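Local structure of major capsid protein (Paramecium bursaria Chlorella virus 1, 5TIP) at residues L396-T399 with E400-A404; A278-P281 with G282-S285; Q231-G234 with S235-A238; K316-N320 with G321-F325. The protein self-assembles as trimers into the icosahedral capsid of a large chlorella virus, forming the bulk of its glycosylated outer shell. One frame throughout, in Å; residues are numbered along the deposited sequence.

How the contacts relate
From the N terminus the order is contact 3, contact 2, contact 4, contact 1. Each is local, a turn or bend within one continuous stretch, so they follow in series and none nests in or crosses another. Contact 3 lies in the break of strand 223-237. Contact 2 closes a beta turn in the loop between strands 257-266 and 312-319. Contact 4 closes the hairpin of strands 312-319 and 322-329. Contact 1 leads from helix 392-395 into strand 402-404. Contacts 1 and 2 touch through Leu396 and Ile280, and both carry glycans. Contacts 1 and 4 reach the same sheet and the second subunit, with centres about 28 Å apart.

Contact 1: L396-T399 with E400-A404; sequences LGNT and ETVTA. With BGC (beta-D-glucopyranose), chain G.
Val402 meets both Asn398 and Thr399 through one methyl group, CG2. The contact lies in the loop that leads from helix 392-395 into strand 402-404, which pairs in parallel with strand 376-387. This belongs to the second jelly-roll of the double jelly-roll capsid fold, and the loop bears an N-linked glycan.

The covalent link comes first. Asn398 ND2 is bonded to C1 of a beta-D-glucopyranose at 1.5 Å, and host glycosylation at this asparagine is established. The sugar folds back on the chain: its O2 donates a hydrogen bond to Gly397 O over 2.9 Å. The glucose is also hydrogen-bonded to Asp388 N. Asn398 ND2 is itself hydrogen-bonded to Ala394 O.

Polar contacts within the bend are slight. Thr399 N gives Asn398 OD1 a weak hydrogen bond of 3.4 Å. Glu400 turns outward, with CG anti to its own N (chi1 -179°) and the chain extended beyond. Its carboxylate forms a salt bridge with Arg145 of the second subunit. The bend thus takes part in the trimer interface.

Van der Waals contact across the bend rests on the Val402 CG2 methyl, which lies against two side-chain oxygens. The Val402 side chain stands at about a right angle to that of Asn398 and also touches Ser386 and Ile387 of strand 376-387. Val402 CG2 lies 3.4 Å from Asn398 OD1 and 3.3 Å from Thr399 OG1.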
ATOM      1  N   LEU A 396     -21.260 -19.208  12.503  1.00 35.70           N
ATOM      2  CA  LEU A 396     -20.079 -18.679  13.174  1.00 33.26           C
ATOM      3  C   LEU A 396     -19.356 -19.709  14.035  1.00 33.89           C
ATOM      4  O   LEU A 396     -18.378 -19.352  14.698  1.00 35.10           O
ATOM      5  CB  LEU A 396     -20.462 -17.477  14.040  1.00 29.77           C
ATOM      6  CG  LEU A 396     -21.038 -16.264  13.308  1.00 25.97           C
ATOM      7  CD1 LEU A 396     -21.380 -15.158  14.295  1.00 27.15           C
ATOM      8  CD2 LEU A 396     -20.073 -15.764  12.244  1.00 26.46           C
ATOM      9  N   GLY A 397     -19.803 -20.963  14.048  1.00 32.34           N
ATOM     10  CA  GLY A 397     -19.145 -21.975  14.851  1.00 31.60           C
ATOM     11  C   GLY A 397     -19.226 -23.373  14.273  1.00 30.48           C
ATOM     12  O   GLY A 397     -19.947 -24.224  14.804  1.00 32.03           O
ATOM     13  N   ASN A 398     -18.492 -23.632  13.194  1.00 31.27           N
ATOM     14  CA  ASN A 398     -18.515 -24.941  12.555  1.00 36.24           C
ATOM     15  C   ASN A 398     -17.097 -25.322  12.150  1.00 38.91           C
ATOM     16  O   ASN A 398     -16.123 -24.641  12.485  1.00 37.89           O
ATOM     17  CB  ASN A 398     -19.476 -24.949  11.362  1.00 40.52           C
ATOM     18  CG  ASN A 398     -20.528 -26.027  11.479  1.00 45.86           C
ATOM     19  OD1 ASN A 398     -20.262 -27.204  11.234  1.00 48.88           O
ATOM     20  ND2 ASN A 398     -21.736 -25.628  11.855  1.00 48.92           N
ATOM     21  N   THR A 399     -16.990 -26.425  11.414  1.00 41.09           N
ATOM     22  CA  THR A 399     -15.723 -27.056  11.088  1.00 36.87           C
ATOM     23  C   THR A 399     -15.247 -26.633   9.697  1.00 33.25           C
ATOM     24  O   THR A 399     -15.863 -25.808   9.019  1.00 35.26           O
ATOM     25  CB  THR A 399     -15.861 -28.575  11.196  1.00 40.13           C
ATOM     26  OG1 THR A 399     -16.843 -29.035  10.260  1.00 41.38           O
ATOM     27  CG2 THR A 399     -16.289 -28.966  12.601  1.00 39.11           C
ATOM     28  N   GLU A 400     -14.129 -27.224   9.265  1.00 32.45           N
ATOM     29  CA  GLU A 400     -13.421 -26.727   8.090  1.00 33.62           C
ATOM     30  C   GLU A 400     -14.036 -27.195   6.776  1.00 32.65           C
ATOM     31  O   GLU A 400     -14.029 -26.444   5.795  1.00 34.23           O
ATOM     32  CB  GLU A 400     -11.952 -27.157   8.139  1.00 36.89           C
ATOM     33  CG  GLU A 400     -11.123 -26.654   6.963  1.00 38.49           C
ATOM     34  CD  GLU A 400      -9.768 -27.327   6.861  1.00 37.61           C
ATOM     35  OE1 GLU A 400      -9.527 -28.307   7.596  1.00 37.30           O
ATOM     36  OE2 GLU A 400      -8.946 -26.880   6.033  1.00 36.93           O
ATOM     37  N   THR A 401     -14.575 -28.412   6.730  1.00 32.59           N
ATOM     38  CA  THR A 401     -14.982 -29.029   5.474  1.00 35.93           C
ATOM     39  C   THR A 401     -16.471 -28.865   5.187  1.00 36.64           C
ATOM     40  O   THR A 401     -17.013 -29.592   4.346  1.00 39.29           O
ATOM     41  CB  THR A 401     -14.606 -30.510   5.469  1.00 40.94           C
ATOM     42  OG1 THR A 401     -15.266 -31.177   6.552  1.00 44.80           O
ATOM     43  CG2 THR A 401     -13.102 -30.672   5.623  1.00 40.15           C
ATOM     44  N   VAL A 402     -17.146 -27.939   5.868  1.00 35.54           N
ATOM     45  CA  VAL A 402     -18.566 -27.701   5.652  1.00 32.09           C
ATOM     46  C   VAL A 402     -18.807 -26.216   5.416  1.00 28.44           C
ATOM     47  O   VAL A 402     -18.005 -25.360   5.794  1.00 30.34           O
ATOM     48  CB  VAL A 402     -19.424 -28.202   6.834  1.00 32.03           C
ATOM     49  CG1 VAL A 402     -19.395 -29.721   6.904  1.00 35.71           C
ATOM     50  CG2 VAL A 402     -18.932 -27.601   8.137  1.00 30.96           C
ATOM     51  N   THR A 403     -19.935 -25.922   4.771  1.00 25.17           N
ATOM     52  CA  THR A 403     -20.355 -24.552   4.514  1.00 25.60           C
ATOM     53  C   THR A 403     -21.877 -24.496   4.567  1.00 29.67           C
ATOM     54  O   THR A 403     -22.549 -25.509   4.780  1.00 34.18           O
ATOM     55  CB  THR A 403     -19.822 -24.043   3.171  1.00 24.83           C
ATOM     56  OG1 THR A 403     -20.203 -22.674   2.992  1.00 26.48           O
ATOM     57  CG2 THR A 403     -20.381 -24.871   2.029  1.00 23.58           C
ATOM     58  N   ALA A 404     -22.416 -23.295   4.384  1.00 29.71           N
ATOM     59  CA  ALA A 404     -23.858 -23.095   4.456  1.00 28.03           C
ATOM     60  C   ALA A 404     -24.567 -23.824   3.321  1.00 32.73           C
ATOM     61  O   ALA A 404     -24.026 -23.995   2.227  1.00 33.24           O
ATOM     62  CB  ALA A 404     -24.194 -21.607   4.410  1.00 27.76           C
TER
HETATM   63  C2  BGC G   1     -22.828 -26.517  13.803  1.00 29.37           C
HETATM   64  C3  BGC G   1     -23.846 -27.516  14.331  1.00 29.72           C
HETATM   65  C4  BGC G   1     -25.057 -27.537  13.412  1.00 30.55           C
HETATM   66  C5  BGC G   1     -24.631 -27.803  11.976  1.00 31.49           C
HETATM   67  C6  BGC G   1     -25.836 -27.809  11.042  1.00 34.03           C
HETATM   68  C1  BGC G   1     -22.520 -26.752  12.329  1.00 27.78           C
HETATM   69  O2  BGC G   1     -21.621 -26.617  14.567  1.00 32.99           O
HETATM   70  O3  BGC G   1     -24.271 -27.105  15.630  1.00 32.39           O
HETATM   71  O4  BGC G   1     -25.977 -28.547  13.841  1.00 34.09           O
HETATM   72  O5  BGC G   1     -23.713 -26.800  11.547  1.00 30.38           O
HETATM   73  O6  BGC G   1     -26.403 -26.496  10.990  1.00 34.38           O

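Contact 2: A278-P281 with G282-S285; sequences ANIP and GACS. With BGC (beta-D-glucopyranose), chain E; GLA (alpha-D-galactopyranose), chain F.
Ala283 CB points back into the turn and meets Ile280 CG1 at 3.6 Å. Ile280 to Ala283 form a type II beta turn. Pro281 and Gly282 are its two central residues, and Gly282 takes a positive phi of 94°. The turn is closed by Ala283 N to Ile280 O, a hydrogen bond of 3.0 Å.

The Ile280 branch is set by its torsion: CG1 sits between its own N and carbonyl carbon (chi1 56°), which puts it beside the alanine methyl. Ala278 CB is more distant, 4.3 Å from Ala283 CB. A second bond joins Ala278 N to Ala283 O over 3.2 Å. Here the donor stands well above the carbonyl plane.

Cys284 turns its side chain toward residues 278-281. Its SG lies 3.2 Å from Ala278 O and 3.8 Å from Asn279 CA. The Asn279 side chain leads away from residues 282-285 and carries the glycan, with ND2 bonded to C1 of a beta-D-glucopyranose. Its OD1 is hydrogen-bonded to Gly288 N, which helps fix the amide.

The turn lies in the long loop between strands 257-266 and 312-319. Ala278 and Ile280 pack on Val395 of helix 392-395, and Asn279 shares a backbone hydrogen bond with Ala389, just after strand 376-387.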
ATOM      1  N   ALA A 278     -25.779 -16.082   4.193  1.00 30.92           N
ATOM      2  CA  ALA A 278     -26.030 -16.593   5.533  1.00 29.24           C
ATOM      3  C   ALA A 278     -26.565 -15.470   6.407  1.00 26.71           C
ATOM      4  O   ALA A 278     -26.430 -14.288   6.087  1.00 26.94           O
ATOM      5  CB  ALA A 278     -24.766 -17.199   6.154  1.00 26.62           C
ATOM      6  N   ASN A 279     -27.169 -15.859   7.525  1.00 25.91           N
ATOM      7  CA  ASN A 279     -27.777 -14.918   8.468  1.00 26.29           C
ATOM      8  C   ASN A 279     -26.747 -14.383   9.461  1.00 28.40           C
ATOM      9  O   ASN A 279     -26.919 -14.450  10.677  1.00 31.46           O
ATOM     10  CB  ASN A 279     -28.945 -15.595   9.176  1.00 28.35           C
ATOM     11  CG  ASN A 279     -29.840 -14.623   9.933  1.00 33.74           C
ATOM     12  OD1 ASN A 279     -29.604 -13.414   9.962  1.00 32.39           O
ATOM     13  ND2 ASN A 279     -30.908 -15.163  10.515  1.00 41.73           N
ATOM     14  N   ILE A 280     -25.647 -13.860   8.929  1.00 27.76           N
ATOM     15  CA  ILE A 280     -24.647 -13.145   9.718  1.00 26.72           C
ATOM     16  C   ILE A 280     -24.473 -11.774   9.074  1.00 26.88           C
ATOM     17  O   ILE A 280     -24.678 -11.641   7.859  1.00 27.67           O
ATOM     18  CB  ILE A 280     -23.321 -13.919   9.797  1.00 31.51           C
ATOM     19  CG1 ILE A 280     -22.792 -14.229   8.396  1.00 32.19           C
ATOM     20  CG2 ILE A 280     -23.494 -15.193  10.611  1.00 31.93           C
ATOM     21  CD1 ILE A 280     -21.482 -14.987   8.394  1.00 31.93           C
ATOM     22  N   PRO A 281     -24.114 -10.730   9.843  1.00 30.30           N
ATOM     23  CA  PRO A 281     -24.086  -9.367   9.286  1.00 30.54           C
ATOM     24  C   PRO A 281     -23.268  -9.233   8.010  1.00 30.23           C
ATOM     25  O   PRO A 281     -22.078  -9.562   7.981  1.00 32.59           O
ATOM     26  CB  PRO A 281     -23.474  -8.543  10.425  1.00 31.46           C
ATOM     27  CG  PRO A 281     -23.845  -9.287  11.657  1.00 32.71           C
ATOM     28  CD  PRO A 281     -23.795 -10.743  11.281  1.00 32.54           C
ATOM     29  N   GLY A 282     -23.909  -8.746   6.949  1.00 28.49           N
ATOM     30  CA  GLY A 282     -23.255  -8.548   5.676  1.00 25.79           C
ATOM     31  C   GLY A 282     -23.374  -9.696   4.699  1.00 28.33           C
ATOM     32  O   GLY A 282     -22.927  -9.557   3.553  1.00 29.87           O
ATOM     33  N   ALA A 283     -23.966 -10.822   5.103  1.00 25.88           N
ATOM     34  CA  ALA A 283     -24.018 -12.010   4.263  1.00 25.45           C
ATOM     35  C   ALA A 283     -25.392 -12.289   3.669  1.00 25.13           C
ATOM     36  O   ALA A 283     -25.503 -13.173   2.814  1.00 29.72           O
ATOM     37  CB  ALA A 283     -23.554 -13.242   5.054  1.00 26.52           C
ATOM     38  N   CYS A 284     -26.431 -11.572   4.087  1.00 24.24           N
ATOM     39  CA  CYS A 284     -27.749 -11.720   3.482  1.00 27.09           C
ATOM     40  C   CYS A 284     -28.557 -10.464   3.768  1.00 26.33           C
ATOM     41  O   CYS A 284     -28.170  -9.622   4.583  1.00 31.01           O
ATOM     42  CB  CYS A 284     -28.481 -12.962   4.002  1.00 30.85           C
ATOM     43  SG  CYS A 284     -29.217 -12.772   5.642  1.00 34.62           S
ATOM     44  N   SER A 285     -29.695 -10.353   3.090  1.00 27.38           N
ATOM     45  CA  SER A 285     -30.547  -9.181   3.242  1.00 26.47           C
ATOM     46  C   SER A 285     -31.168  -9.157   4.633  1.00 28.92           C
ATOM     47  O   SER A 285     -31.806 -10.125   5.056  1.00 31.78           O
ATOM     48  CB  SER A 285     -31.639  -9.181   2.172  1.00 29.20           C
ATOM     49  OG  SER A 285     -32.458  -8.029   2.277  1.00 32.38           O
TER
HETATM   50  C2  BGC E   1     -32.851 -15.145  11.812  1.00 30.69           C
HETATM   51  C3  BGC E   1     -33.626 -14.533  12.968  1.00 34.29           C
HETATM   52  C4  BGC E   1     -32.675 -14.303  14.133  1.00 33.82           C
HETATM   53  C5  BGC E   1     -31.447 -13.509  13.697  1.00 29.50           C
HETATM   54  C6  BGC E   1     -30.468 -13.381  14.858  1.00 26.94           C
HETATM   55  C1  BGC E   1     -31.626 -14.313  11.452  1.00 25.85           C
HETATM   56  O2  BGC E   1     -33.708 -15.254  10.675  1.00 33.50           O
HETATM   57  O3  BGC E   1     -34.627 -15.456  13.396  1.00 37.89           O
HETATM   58  O4  BGC E   1     -33.353 -13.607  15.186  1.00 33.60           O
HETATM   59  O5  BGC E   1     -30.792 -14.145  12.598  1.00 26.57           O
HETATM   60  O6  BGC E   1     -29.300 -12.675  14.428  1.00 28.87           O
HETATM   61  C1  GLA F   8     -30.037  -2.479   4.905  1.00 31.22           C
HETATM   62  C2  GLA F   8     -29.955  -3.843   5.581  1.00 31.25           C
HETATM   63  C3  GLA F   8     -29.004  -4.760   4.826  1.00 31.60           C
HETATM   64  C4  GLA F   8     -29.373  -4.803   3.350  1.00 32.44           C
HETATM   65  C5  GLA F   8     -29.492  -3.393   2.783  1.00 34.49           C
HETATM   66  C6  GLA F   8     -29.945  -3.438   1.329  1.00 37.58           C
HETATM   67  O2  GLA F   8     -29.497  -3.687   6.929  1.00 35.26           O
HETATM   68  O3  GLA F   8     -29.072  -6.078   5.376  1.00 34.37           O
HETATM   69  O4  GLA F   8     -30.616  -5.492   3.184  1.00 33.77           O
HETATM   70  O5  GLA F   8     -30.432  -2.638   3.545  1.00 35.04           O
HETATM   71  O6  GLA F   8     -29.148  -4.384   0.610  1.00 38.12           O

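Contact 3: Q231-G234 with S235-A238; sequences QFTG and SETA
Phe232 and Ser235 meet across a short break in strand 223-237. The chain turns sharply at Thr233, and Gly234 follows with a positive phi of 109°, a conformation that glycine readily adopts. Ser235 and Glu236 then return to extended angles. No hydrogen bond joins the two segments. The strand is held by its neighbour instead: Gln231 and Glu236 make backbone hydrogen bonds to Ala417 and Leu413 of strand 412-426, one before and one after the break.

The phenyl ring of Phe232 folds forward over the bend. Its CG is anti to its own N (chi1 176°), which carries the ring along the chain rather than off to one side. One face lies over Gly234 N, which stands 3.5 Å above the plane near the ring centre. Further on, the ring tip CZ is 3.7 Å from Ser235 N and 4.2 Å from Ser235 OG. Ser235 N approaches the ring obliquely. The ring also stacks on Tyr416 and meets Tyr108 at an angle. Ser235 OG is hydrogen-bonded to Asn414 OD1.

Glu236, after the break, curls back at chi2 (-58°). Its OE2 comes to 3.9 Å from Gly234 O, a proximity of two acceptors and not a bond. Thr233 OG1 is 4.3 Å from the same OE2.

The chemistry is therefore mostly van der Waals. An aromatic face covers the backbone of the bend, while backbone bonds to strand 412-426 flank the break and Ser235 OG bonds Asn414 of that strand.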
ATOM      1  N   GLN A 231      -7.665 -15.489 -21.178  1.00 22.11           N
ATOM      2  CA  GLN A 231      -8.323 -16.657 -21.740  1.00 23.90           C
ATOM      3  C   GLN A 231      -9.509 -17.014 -20.864  1.00 25.25           C
ATOM      4  O   GLN A 231      -9.385 -17.078 -19.636  1.00 25.58           O
ATOM      5  CB  GLN A 231      -7.366 -17.846 -21.856  1.00 27.17           C
ATOM      6  CG  GLN A 231      -6.171 -17.588 -22.755  1.00 31.74           C
ATOM      7  CD  GLN A 231      -5.274 -18.802 -22.898  1.00 31.93           C
ATOM      8  OE1 GLN A 231      -5.654 -19.800 -23.509  1.00 34.55           O
ATOM      9  NE2 GLN A 231      -4.077 -18.723 -22.331  1.00 31.21           N
ATOM     10  N   PHE A 232     -10.656 -17.232 -21.499  1.00 26.18           N
ATOM     11  CA  PHE A 232     -11.875 -17.608 -20.792  1.00 27.12           C
ATOM     12  C   PHE A 232     -12.799 -18.270 -21.798  1.00 32.54           C
ATOM     13  O   PHE A 232     -13.221 -17.627 -22.765  1.00 37.39           O
ATOM     14  CB  PHE A 232     -12.537 -16.385 -20.155  1.00 26.51           C
ATOM     15  CG  PHE A 232     -13.854 -16.679 -19.498  1.00 26.73           C
ATOM     16  CD1 PHE A 232     -13.910 -17.379 -18.305  1.00 26.32           C
ATOM     17  CD2 PHE A 232     -15.038 -16.248 -20.073  1.00 25.53           C
ATOM     18  CE1 PHE A 232     -15.122 -17.646 -17.701  1.00 24.91           C
ATOM     19  CE2 PHE A 232     -16.251 -16.513 -19.474  1.00 26.82           C
ATOM     20  CZ  PHE A 232     -16.294 -17.213 -18.286  1.00 25.70           C
ATOM     21  N   THR A 233     -13.100 -19.548 -21.582  1.00 32.53           N
ATOM     22  CA  THR A 233     -13.890 -20.334 -22.517  1.00 34.39           C
ATOM     23  C   THR A 233     -15.352 -20.455 -22.102  1.00 38.39           C
ATOM     24  O   THR A 233     -16.092 -21.240 -22.704  1.00 41.47           O
ATOM     25  CB  THR A 233     -13.280 -21.727 -22.681  1.00 36.59           C
ATOM     26  OG1 THR A 233     -13.332 -22.421 -21.428  1.00 38.69           O
ATOM     27  CG2 THR A 233     -11.831 -21.618 -23.130  1.00 35.90           C
ATOM     28  N   GLY A 234     -15.783 -19.702 -21.103  1.00 35.59           N
ATOM     29  CA  GLY A 234     -17.140 -19.801 -20.613  1.00 34.20           C
ATOM     30  C   GLY A 234     -17.204 -20.459 -19.244  1.00 34.80           C
ATOM     31  O   GLY A 234     -16.261 -21.108 -18.779  1.00 36.10           O
ATOM     32  N   SER A 235     -18.347 -20.278 -18.591  1.00 33.07           N
ATOM     33  CA  SER A 235     -18.544 -20.822 -17.256  1.00 33.66           C
ATOM     34  C   SER A 235     -18.659 -22.341 -17.301  1.00 35.96           C
ATOM     35  O   SER A 235     -19.245 -22.910 -18.225  1.00 39.93           O
ATOM     36  CB  SER A 235     -19.804 -20.228 -16.627  1.00 34.56           C
ATOM     37  OG  SER A 235     -19.743 -18.813 -16.586  1.00 36.47           O
ATOM     38  N   GLU A 236     -18.178 -22.955 -16.225  1.00 36.34           N
ATOM     39  CA  GLU A 236     -18.259 -24.392 -16.013  1.00 35.44           C
ATOM     40  C   GLU A 236     -19.388 -24.607 -15.000  1.00 35.42           C
ATOM     41  O   GLU A 236     -19.703 -23.713 -14.212  1.00 40.15           O
ATOM     42  CB  GLU A 236     -16.940 -24.936 -15.470  1.00 33.55           C
ATOM     43  CG  GLU A 236     -15.774 -24.815 -16.436  1.00 35.86           C
ATOM     44  CD  GLU A 236     -16.031 -25.520 -17.753  1.00 42.77           C
ATOM     45  OE1 GLU A 236     -16.612 -26.625 -17.734  1.00 43.72           O
ATOM     46  OE2 GLU A 236     -15.653 -24.969 -18.809  1.00 46.61           O
ATOM     47  N   THR A 237     -19.990 -25.790 -15.014  1.00 35.71           N
ATOM     48  CA  THR A 237     -21.101 -26.100 -14.122  1.00 35.75           C
ATOM     49  C   THR A 237     -20.556 -26.802 -12.883  1.00 34.91           C
ATOM     50  O   THR A 237     -20.152 -27.967 -12.948  1.00 37.84           O
ATOM     51  CB  THR A 237     -22.139 -26.964 -14.834  1.00 40.16           C
ATOM     52  OG1 THR A 237     -22.625 -26.269 -15.988  1.00 44.12           O
ATOM     53  CG2 THR A 237     -23.305 -27.266 -13.907  1.00 39.23           C
ATOM     54  N   ALA A 238     -20.548 -26.093 -11.759  1.00 33.48           N
ATOM     55  CA  ALA A 238     -20.166 -26.692 -10.491  1.00 31.76           C
ATOM     56  C   ALA A 238     -21.353 -27.417  -9.874  1.00 32.99           C
ATOM     57  O   ALA A 238     -22.507 -27.004 -10.021  1.00 36.96           O
ATOM     58  CB  ALA A 238     -19.642 -25.628  -9.526  1.00 29.89           C
TER

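Contact 4: K316-N320 with G321-F325; sequences KIQLN and GQDRF
Leu319 N donates to Gln322 O over 2.7 Å, the shortest polar bond of this beta hairpin. The bond is nearly straight at the hydrogen (166°). Strands 312-319 and 322-329 are joined here by a type I' turn from Leu319 to Gln322, with Asn320 and Gly321 at its centre. Gln322 N returns a bond to Leu319 O, but from well above the carbonyl plane. Further from the turn, Arg324 N binds Ile317 O at 2.8 Å.

Gln318 and Asp323 form the non-hydrogen-bonded pair. Their side chains run side by side on one face of the sheet. Lys316 reaches Asp323 from two residues upstream of Gln318, its chain extended beyond CG. Lys316 NZ makes a salt bridge to Asp323 OD2 at 3.2 Å, meeting it on the syn side but 30° out of the carboxylate plane; a weak second bond goes to OD1.

Arg324 leads away from the hairpin. Its NE is hydrogen-bonded to Gln6 of the third subunit and its NH2 to Ile38 O of the second, so the hairpin links both neighbours in the trimer.

The Phe325 ring stacks on Tyr353 and lays one face over Ile317 N; Ile317 CG1 touches Phe325 CZ at 3.6 Å.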
ATOM      1  N   LYS A 316      -6.469 -29.472  -6.735  1.00 30.64           N
ATOM      2  CA  LYS A 316      -5.151 -29.737  -7.292  1.00 29.65           C
ATOM      3  C   LYS A 316      -5.274 -29.719  -8.807  1.00 27.63           C
ATOM      4  O   LYS A 316      -6.364 -29.874  -9.361  1.00 26.91           O
ATOM      5  CB  LYS A 316      -4.579 -31.076  -6.816  1.00 32.07           C
ATOM      6  CG  LYS A 316      -5.258 -32.295  -7.430  1.00 33.59           C
ATOM      7  CD  LYS A 316      -4.586 -33.590  -6.999  1.00 34.72           C
ATOM      8  CE  LYS A 316      -5.344 -34.805  -7.513  1.00 40.42           C
ATOM      9  NZ  LYS A 316      -4.740 -36.078  -7.031  1.00 41.96           N
ATOM     10  N   ILE A 317      -4.141 -29.524  -9.469  1.00 29.20           N
ATOM     11  CA  ILE A 317      -4.072 -29.508 -10.924  1.00 30.52           C
ATOM     12  C   ILE A 317      -3.324 -30.749 -11.380  1.00 33.28           C
ATOM     13  O   ILE A 317      -2.289 -31.108 -10.807  1.00 34.77           O
ATOM     14  CB  ILE A 317      -3.390 -28.230 -11.449  1.00 29.28           C
ATOM     15  CG1 ILE A 317      -4.161 -26.991 -10.996  1.00 28.43           C
ATOM     16  CG2 ILE A 317      -3.284 -28.264 -12.965  1.00 28.46           C
ATOM     17  CD1 ILE A 317      -3.497 -25.690 -11.385  1.00 29.42           C
ATOM     18  N   GLN A 318      -3.853 -31.411 -12.405  1.00 34.99           N
ATOM     19  CA  GLN A 318      -3.224 -32.585 -12.986  1.00 39.54           C
ATOM     20  C   GLN A 318      -2.716 -32.250 -14.380  1.00 40.69           C
ATOM     21  O   GLN A 318      -3.418 -31.614 -15.175  1.00 38.82           O
ATOM     22  CB  GLN A 318      -4.198 -33.765 -13.049  1.00 42.52           C
ATOM     23  CG  GLN A 318      -4.617 -34.299 -11.685  1.00 45.76           C
ATOM     24  CD  GLN A 318      -5.356 -35.622 -11.774  1.00 50.13           C
ATOM     25  OE1 GLN A 318      -5.105 -36.427 -12.672  1.00 54.39           O
ATOM     26  NE2 GLN A 318      -6.273 -35.854 -10.840  1.00 49.76           N
ATOM     27  N   LEU A 319      -1.495 -32.687 -14.672  1.00 39.50           N
ATOM     28  CA  LEU A 319      -0.835 -32.428 -15.946  1.00 38.07           C
ATOM     29  C   LEU A 319      -0.574 -33.774 -16.605  1.00 40.36           C
ATOM     30  O   LEU A 319       0.313 -34.518 -16.173  1.00 42.15           O
ATOM     31  CB  LEU A 319       0.457 -31.639 -15.733  1.00 39.50           C
ATOM     32  CG  LEU A 319       1.088 -30.886 -16.905  1.00 39.14           C
ATOM     33  CD1 LEU A 319       2.039 -29.831 -16.368  1.00 38.45           C
ATOM     34  CD2 LEU A 319       1.826 -31.829 -17.843  1.00 39.03           C
ATOM     35  N   ASN A 320      -1.351 -34.082 -17.644  1.00 42.37           N
ATOM     36  CA  ASN A 320      -1.260 -35.359 -18.350  1.00 45.51           C
ATOM     37  C   ASN A 320      -1.459 -36.535 -17.395  1.00 46.64           C
ATOM     38  O   ASN A 320      -0.744 -37.537 -17.454  1.00 49.00           O
ATOM     39  CB  ASN A 320       0.064 -35.481 -19.106  1.00 46.75           C
ATOM     40  CG  ASN A 320       0.189 -34.464 -20.224  1.00 47.46           C
ATOM     41  OD1 ASN A 320      -0.799 -34.118 -20.873  1.00 48.38           O
ATOM     42  ND2 ASN A 320       1.403 -33.973 -20.449  1.00 44.89           N
ATOM     43  N   GLY A 321      -2.442 -36.404 -16.504  1.00 46.72           N
ATOM     44  CA  GLY A 321      -2.803 -37.455 -15.577  1.00 49.47           C
ATOM     45  C   GLY A 321      -2.014 -37.489 -14.286  1.00 50.33           C
ATOM     46  O   GLY A 321      -2.438 -38.165 -13.340  1.00 51.36           O
ATOM     47  N   GLN A 322      -0.890 -36.787 -14.211  1.00 49.35           N
ATOM     48  CA  GLN A 322      -0.055 -36.760 -13.019  1.00 48.11           C
ATOM     49  C   GLN A 322      -0.223 -35.434 -12.286  1.00 42.73           C
ATOM     50  O   GLN A 322      -0.481 -34.395 -12.899  1.00 41.08           O
ATOM     51  CB  GLN A 322       1.415 -36.995 -13.373  1.00 51.79           C
ATOM     52  CG  GLN A 322       1.670 -38.369 -13.970  1.00 55.40           C
ATOM     53  CD  GLN A 322       1.340 -39.491 -13.001  1.00 59.00           C
ATOM     54  OE1 GLN A 322       1.666 -39.421 -11.816  1.00 60.92           O
ATOM     55  NE2 GLN A 322       0.675 -40.526 -13.501  1.00 61.42           N
ATOM     56  N   ASP A 323      -0.079 -35.484 -10.964  1.00 40.08           N
ATOM     57  CA  ASP A 323      -0.275 -34.302 -10.132  1.00 38.03           C
ATOM     58  C   ASP A 323       0.799 -33.258 -10.410  1.00 37.76           C
ATOM     59  O   ASP A 323       1.997 -33.535 -10.284  1.00 39.68           O
ATOM     60  CB  ASP A 323      -0.258 -34.686  -8.655  1.00 40.22           C
ATOM     61  CG  ASP A 323      -1.435 -35.552  -8.260  1.00 48.04           C
ATOM     62  OD1 ASP A 323      -2.213 -35.944  -9.155  1.00 51.76           O
ATOM     63  OD2 ASP A 323      -1.585 -35.836  -7.054  1.00 50.51           O
ATOM     64  N   ARG A 324       0.368 -32.055 -10.798  1.00 37.42           N
ATOM     65  CA  ARG A 324       1.294 -30.931 -10.884  1.00 34.73           C
ATOM     66  C   ARG A 324       1.736 -30.487  -9.496  1.00 31.44           C
ATOM     67  O   ARG A 324       2.870 -30.023  -9.323  1.00 31.82           O
ATOM     68  CB  ARG A 324       0.642 -29.777 -11.649  1.00 34.47           C
ATOM     69  CG  ARG A 324       1.437 -28.480 -11.661  1.00 32.03           C
ATOM     70  CD  ARG A 324       2.805 -28.661 -12.290  1.00 33.03           C
ATOM     71  NE  ARG A 324       3.544 -27.404 -12.323  1.00 31.90           N
ATOM     72  CZ  ARG A 324       4.213 -26.908 -11.287  1.00 34.14           C
ATOM     73  NH1 ARG A 324       4.235 -27.560 -10.133  1.00 34.19           N
ATOM     74  NH2 ARG A 324       4.857 -25.754 -11.404  1.00 33.83           N
ATOM     75  N   PHE A 325       0.861 -30.631  -8.504  1.00 29.96           N
ATOM     76  CA  PHE A 325       1.207 -30.395  -7.111  1.00 29.61           C
ATOM     77  C   PHE A 325       0.220 -31.157  -6.240  1.00 32.83           C
ATOM     78  O   PHE A 325      -0.849 -31.571  -6.699  1.00 31.47           O
ATOM     79  CB  PHE A 325       1.213 -28.900  -6.765  1.00 28.15           C
ATOM     80  CG  PHE A 325      -0.033 -28.168  -7.179  1.00 29.25           C
ATOM     81  CD1 PHE A 325      -1.125 -28.094  -6.331  1.00 29.61           C
ATOM     82  CD2 PHE A 325      -0.106 -27.545  -8.414  1.00 28.52           C
ATOM     83  CE1 PHE A 325      -2.271 -27.418  -6.709  1.00 26.99           C
ATOM     84  CE2 PHE A 325      -1.249 -26.869  -8.798  1.00 27.70           C
ATOM     85  CZ  PHE A 325      -2.331 -26.804  -7.944  1.00 27.79           C
TER